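Local coordinates for protein glutamate--tRNA ligase (Elizabethkingia anophelis, PDB 6B1Z) that probably attaches glutamate to its cognate tRNA in an ATP-dependent reaction, as a class I glutamyl-tRNA synthetase, at residues Leu388-Leu393 with Phe410-Pro415; Leu476-Glu481 with Asp489-Ile494. All coordinates share one frame; numbering follows the deposited sequence.

Interaction 1 of 2, residues Leu388-Leu393 with Phe410-Pro415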
loop_
_atom_site.group_PDB
_atom_site.type_symbol
_atom_site.label_atom_id
_atom_site.label_comp_id
_atom_site.label_asym_id
_atom_site.label_seq_id
_atom_site.Cartn_x
_atom_site.Cartn_y
_atom_site.Cartn_z
ATOM N N LEU A 388 17.504 -25.915 5.214
ATOM C CA LEU A 388 17.956 -25.341 3.946
ATOM C C LEU A 388 17.635 -26.263 2.778
ATOM O O LEU A 388 17.258 -25.793 1.699
ATOM C CB LEU A 388 19.460 -25.053 3.993
ATOM C CG LEU A 388 19.902 -23.900 4.882
ATOM C CD1 LEU A 388 21.424 -23.846 4.888
ATOM C CD2 LEU A 388 19.372 -22.572 4.412
ATOM N N LYS A 389 17.778 -27.574 2.970
ATOM C CA LYS A 389 17.455 -28.514 1.904
ATOM C C LYS A 389 15.959 -28.508 1.604
ATOM O O LYS A 389 15.556 -28.566 0.435
ATOM C CB LYS A 389 17.939 -29.915 2.273
ATOM C CG LYS A 389 19.456 -30.053 2.220
ATOM C CD LYS A 389 19.890 -31.510 2.222
ATOM C CE LYS A 389 21.398 -31.650 2.133
ATOM N NZ LYS A 389 22.056 -31.483 3.456
ATOM N N ILE A 390 15.124 -28.417 2.642
ATOM C CA ILE A 390 13.677 -28.345 2.430
ATOM C C ILE A 390 13.318 -27.068 1.671
ATOM O O ILE A 390 12.534 -27.096 0.713
ATOM C CB ILE A 390 12.934 -28.449 3.778
ATOM C CG1 ILE A 390 13.050 -29.882 4.331
ATOM C CG2 ILE A 390 11.455 -28.007 3.626
ATOM C CD1 ILE A 390 12.605 -30.047 5.771
ATOM N N ILE A 391 13.917 -25.936 2.061
ATOM C CA ILE A 391 13.679 -24.680 1.348
ATOM C C ILE A 391 14.048 -24.832 -0.123
ATOM O O ILE A 391 13.288 -24.426 -1.014
ATOM C CB ILE A 391 14.461 -23.528 2.015
ATOM C CG1 ILE A 391 13.867 -23.181 3.388
ATOM C CG2 ILE A 391 14.496 -22.284 1.112
ATOM C CD1 ILE A 391 14.807 -22.320 4.230
ATOM N N GLY A 392 15.207 -25.443 -0.403
ATOM C CA GLY A 392 15.618 -25.625 -1.789
ATOM C C GLY A 392 14.648 -26.481 -2.587
ATOM O O GLY A 392 14.419 -26.229 -3.773
ATOM N N LEU A 393 14.070 -27.502 -1.949
ATOM C CA LEU A 393 13.136 -28.407 -2.607
ATOM C C LEU A 393 11.769 -27.782 -2.815
ATOM O O LEU A 393 11.014 -28.241 -3.684
ATOM C CB LEU A 393 12.950 -29.685 -1.783
ATOM C CG LEU A 393 14.097 -30.688 -1.689
ATOM C CD1 LEU A 393 13.811 -31.679 -0.566
ATOM C CD2 LEU A 393 14.254 -31.396 -3.021
ATOM N N PHE A 410 4.529 -33.151 5.475
ATOM C CA PHE A 410 5.075 -34.509 5.447
ATOM C C PHE A 410 6.567 -34.564 5.739
ATOM O O PHE A 410 7.081 -35.655 5.996
ATOM C CB PHE A 410 4.801 -35.151 4.088
ATOM C CG PHE A 410 5.025 -34.214 2.935
ATOM C CD1 PHE A 410 3.958 -33.563 2.339
ATOM C CD2 PHE A 410 6.308 -33.954 2.475
ATOM C CE1 PHE A 410 4.161 -32.668 1.290
ATOM C CE2 PHE A 410 6.527 -33.065 1.427
ATOM C CZ PHE A 410 5.450 -32.425 0.835
ATOM N N PHE A 411 7.281 -33.436 5.704
ATOM C CA PHE A 411 8.678 -33.469 6.123
ATOM C C PHE A 411 8.806 -33.644 7.624
ATOM O O PHE A 411 9.854 -34.095 8.103
ATOM C CB PHE A 411 9.411 -32.186 5.709
ATOM C CG PHE A 411 9.696 -32.087 4.236
ATOM C CD1 PHE A 411 10.566 -32.975 3.614
ATOM C CD2 PHE A 411 9.130 -31.075 3.480
ATOM C CE1 PHE A 411 10.846 -32.864 2.258
ATOM C CE2 PHE A 411 9.400 -30.966 2.120
ATOM C CZ PHE A 411 10.259 -31.862 1.512
ATOM N N PHE A 412 7.762 -33.298 8.372
ATOM C CA PHE A 412 7.817 -33.220 9.822
ATOM C C PHE A 412 6.813 -34.120 10.528
ATOM O O PHE A 412 6.982 -34.375 11.727
ATOM C CB PHE A 412 7.589 -31.767 10.267
ATOM C CG PHE A 412 8.334 -30.760 9.436
ATOM C CD1 PHE A 412 9.688 -30.533 9.649
ATOM C CD2 PHE A 412 7.689 -30.054 8.433
ATOM C CE1 PHE A 412 10.378 -29.613 8.883
ATOM C CE2 PHE A 412 8.375 -29.133 7.663
ATOM C CZ PHE A 412 9.718 -28.914 7.889
ATOM N N HIS A 413 5.790 -34.611 9.828
ATOM C CA HIS A 413 4.715 -35.396 10.432
ATOM C C HIS A 413 4.387 -36.581 9.538
ATOM O O HIS A 413 4.248 -36.420 8.321
ATOM C CB HIS A 413 3.452 -34.548 10.633
ATOM C CG HIS A 413 3.703 -33.224 11.286
ATOM N ND1 HIS A 413 4.024 -33.100 12.621
ATOM C CD2 HIS A 413 3.667 -31.964 10.789
ATOM C CE1 HIS A 413 4.178 -31.823 12.918
ATOM N NE2 HIS A 413 3.969 -31.111 11.823
ATOM N N ALA A 414 4.236 -37.768 10.142
ATOM C CA ALA A 414 3.842 -38.937 9.373
ATOM C C ALA A 414 2.355 -38.878 9.026
ATOM O O ALA A 414 1.557 -38.301 9.771
ATOM C CB ALA A 414 4.134 -40.214 10.156
ATOM N N PRO A 415 1.953 -39.467 7.900
ATOM C CA PRO A 415 0.523 -39.528 7.583
ATOM C C PRO A 415 -0.208 -40.446 8.551
ATOM O O PRO A 415 0.289 -41.512 8.924
ATOM C CB PRO A 415 0.490 -40.087 6.152
ATOM C CG PRO A 415 1.915 -40.044 5.662
ATOM C CD PRO A 415 2.774 -40.134 6.876
#

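Interaction 2 of 2, residues Leu476-Glu481 with Asp489-Ile494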
loop_
_atom_site.group_PDB
_atom_site.type_symbol
_atom_site.label_atom_id
_atom_site.label_comp_id
_atom_site.label_asym_id
_atom_site.label_seq_id
_atom_site.Cartn_x
_atom_site.Cartn_y
_atom_site.Cartn_z
ATOM N N LEU A 476 2.588 -42.487 -1.736
ATOM C CA LEU A 476 1.395 -42.555 -0.899
ATOM C C LEU A 476 1.755 -42.887 0.545
ATOM O O LEU A 476 1.209 -42.289 1.482
ATOM C CB LEU A 476 0.422 -43.590 -1.461
ATOM C CG LEU A 476 -0.865 -43.804 -0.663
ATOM C CD1 LEU A 476 -1.767 -42.594 -0.783
ATOM C CD2 LEU A 476 -1.575 -45.053 -1.142
ATOM N N SER A 477 2.698 -43.812 0.738
ATOM C CA SER A 477 3.108 -44.209 2.083
ATOM C C SER A 477 3.700 -43.037 2.856
ATOM O O SER A 477 3.463 -42.891 4.064
ATOM C CB SER A 477 4.132 -45.336 1.999
ATOM O OG SER A 477 3.618 -46.439 1.279
ATOM N N LEU A 478 4.499 -42.214 2.185
ATOM C CA LEU A 478 5.244 -41.168 2.876
ATOM C C LEU A 478 4.413 -39.915 3.091
ATOM O O LEU A 478 4.653 -39.178 4.053
ATOM C CB LEU A 478 6.510 -40.823 2.086
ATOM C CG LEU A 478 7.464 -41.983 1.795
ATOM C CD1 LEU A 478 8.597 -41.530 0.898
ATOM C CD2 LEU A 478 8.009 -42.613 3.084
ATOM N N VAL A 479 3.434 -39.668 2.221
ATOM C CA VAL A 479 2.703 -38.412 2.206
ATOM C C VAL A 479 1.236 -38.578 2.591
ATOM O O VAL A 479 0.633 -37.628 3.107
ATOM C CB VAL A 479 2.832 -37.751 0.816
ATOM C CG1 VAL A 479 2.064 -36.435 0.746
ATOM C CG2 VAL A 479 4.298 -37.524 0.475
ATOM N N GLY A 480 0.650 -39.754 2.378
ATOM C CA GLY A 480 -0.771 -39.953 2.538
ATOM C C GLY A 480 -1.584 -39.620 1.307
ATOM O O GLY A 480 -2.730 -40.069 1.194
ATOM N N GLU A 481 -1.018 -38.837 0.392
ATOM C CA GLU A 481 -1.658 -38.563 -0.886
ATOM C C GLU A 481 -0.569 -38.430 -1.941
ATOM O O GLU A 481 0.621 -38.614 -1.663
ATOM C CB GLU A 481 -2.545 -37.318 -0.804
ATOM C CG GLU A 481 -1.910 -36.150 -0.084
ATOM C CD GLU A 481 -2.938 -35.156 0.411
ATOM O OE1 GLU A 481 -3.216 -34.172 -0.307
ATOM O OE2 GLU A 481 -3.480 -35.370 1.518
ATOM N N ASP A 489 14.109 -37.542 -2.753
ATOM C CA ASP A 489 14.429 -36.359 -1.962
ATOM C C ASP A 489 13.672 -36.364 -0.640
ATOM O O ASP A 489 14.242 -36.044 0.409
ATOM C CB ASP A 489 14.112 -35.096 -2.762
ATOM C CG ASP A 489 15.014 -34.928 -3.972
ATOM O OD1 ASP A 489 16.248 -34.977 -3.799
ATOM O OD2 ASP A 489 14.487 -34.745 -5.091
ATOM N N LEU A 490 12.383 -36.721 -0.670
ATOM C CA LEU A 490 11.618 -36.805 0.572
ATOM C C LEU A 490 12.197 -37.854 1.515
ATOM O O LEU A 490 12.310 -37.617 2.725
ATOM C CB LEU A 490 10.151 -37.107 0.264
ATOM C CG LEU A 490 9.256 -37.337 1.488
ATOM C CD1 LEU A 490 9.364 -36.169 2.456
ATOM C CD2 LEU A 490 7.812 -37.534 1.051
ATOM N N MET A 491 12.569 -39.022 0.983
ATOM C CA MET A 491 13.133 -40.069 1.829
ATOM C C MET A 491 14.414 -39.600 2.509
ATOM O O MET A 491 14.610 -39.838 3.704
ATOM C CB MET A 491 13.388 -41.333 1.008
ATOM C CG MET A 491 12.115 -41.999 0.524
ATOM S SD MET A 491 12.364 -43.089 -0.891
ATOM C CE MET A 491 13.082 -44.516 -0.079
ATOM N N GLU A 492 15.284 -38.908 1.765
ATOM C CA GLU A 492 16.510 -38.384 2.362
ATOM C C GLU A 492 16.204 -37.411 3.495
ATOM O O GLU A 492 16.902 -37.401 4.516
ATOM C CB GLU A 492 17.369 -37.700 1.296
ATOM C CG GLU A 492 18.657 -37.094 1.848
ATOM C CD GLU A 492 19.389 -36.230 0.837
ATOM O OE1 GLU A 492 19.365 -36.564 -0.364
ATOM O OE2 GLU A 492 19.985 -35.210 1.247
ATOM N N MET A 493 15.159 -36.594 3.336
ATOM C CA MET A 493 14.855 -35.569 4.332
ATOM C C MET A 493 14.352 -36.190 5.631
ATOM O O MET A 493 14.788 -35.801 6.721
ATOM C CB MET A 493 13.836 -34.573 3.775
ATOM C CG MET A 493 14.363 -33.644 2.675
ATOM S SD MET A 493 15.787 -32.640 3.167
ATOM C CE MET A 493 17.127 -33.624 2.496
ATOM N N ILE A 494 13.436 -37.157 5.541
ATOM C CA ILE A 494 12.884 -37.743 6.760
ATOM C C ILE A 494 13.767 -38.853 7.322
ATOM O O ILE A 494 13.601 -39.233 8.488
ATOM C CB ILE A 494 11.456 -38.271 6.539
ATOM C CG1 ILE A 494 11.453 -39.443 5.554
ATOM C CG2 ILE A 494 10.540 -37.150 6.068
ATOM C CD1 ILE A 494 10.088 -40.072 5.351
#

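Interaction 1 of 2, residues Leu388-Leu393 with Phe410-Pro415
Leu-393 N donates to Lys-389 O at 3.0 Å, one of the backbone bonds of helix 384-394. That turn of helix presents Leu-393 and Ile-390 on the side that meets Phe-411, and no hydrogen bond crosses to the loop: the contact is wholly apolar. Ile-390 does most of the work. Its CG1 lies over the centre of the Phe-411 ring in a CH-pi contact, 4.0 Å from the centroid and only 10° off the ring normal. CG1 sits beside the backbone N and CG2 anti to it (chi1 -71°), and both branches rest on the same ring, CG2 by its CD2-CE2 side, 3.9 Å from Phe-411 CD2. From CG1 the chain runs on to CD1, which bridges the two phenylalanines, meeting Phe-411 CB at 3.8 Å and also Phe-412 CZ at 3.8 Å. Both segments belong to the helical anticodon-binding region, where this loop between helices 401-406 and 420-425 lays its aromatic side chains against helix 384-394. The opposite face of Phe-411 is taken by its own neighbour, Phe-410, whose CE2 stands 3.6 Å above the plane toward the rim; the ring is therefore held between an isoleucine and a phenylalanine. Leu-393 adds a lighter touch, its CD1 reaching Phe-411 CZ at 4.1 Å. Phe-412 is braced from within the loop, because Phe-411 CB lies over the centre of one of its faces. The Phe-412 ring also meets that of Tyr-405, whose hydroxyl is hydrogen-bonded to His-413 NE2.

Interaction 2 of 2, residues Leu476-Glu481 with Asp489-Ile494
Leu-478 and Leu-490 carry this contact, their side chains lying side by side and running opposite ways between the end of helix 467-479 and the start of helix 487-507. Leu-490 CD2 is the methyl that does the touching: it packs 3.7 Å from Leu-478 CB and 3.6 Å from Val-479 CG2, so one branch serves two consecutive residues of the facing helix. In Leu-490 CG lies anti to the backbone N (chi1 175°), and with chi2 at 54° the CD2 methyl faces helix 467-479. Leu-478 answers with both of its own branches. CD1 comes 3.6 Å from Met-491 CG, the leucine and the methionine meeting nearly perpendicular, while CD2 reaches Ile-494 CD1 at 4.0 Å, one helical turn beyond Leu-490. The leucine is thus fitted among three side chains of helix 487-507, and all the cross-contacts are van der Waals. Behind it the first helix stops at once: Gly-480 N still bonds to Leu-476 O at 2.7 Å, but Gly-480 takes a positive phi of 86° and breaks the helical path, and its backbone is also hydrogen-bonded to Asp-419. Met-491 also rests on Ile-452 of helix 449-462. The whole is a pair of successive helices joined by a short loop that opens with a positive-phi glycine and sealed by aliphatic side chains, part of the all-helical anticodon-binding region, as in bacterial glutamyl-tRNA synthetases.

Interactions 1 and 2 follow each other along the chain, the first closing before the second opens, and their centres lie about 9 Å apart in the anticodon-binding region. They also touch directly: Pro-415 CG packs 3.3 Å from Leu-478 O, and Lys-389 CD lies 3.5 Å from Met-493 CE. Helix 487-507 joins them, since Leu-490 and Met-493 rest on Phe-411. Arg-502 of the same helix hydrogen-bonds through NH1 to both Phe-410 O and Leu-478 O, tying the 410-415 loop to that helix end. Helices 384-394, 467-479 and 487-507 and the loop thus pack together, joining sequence-distant parts of a region that in this family probably recognises the tRNA anticodon.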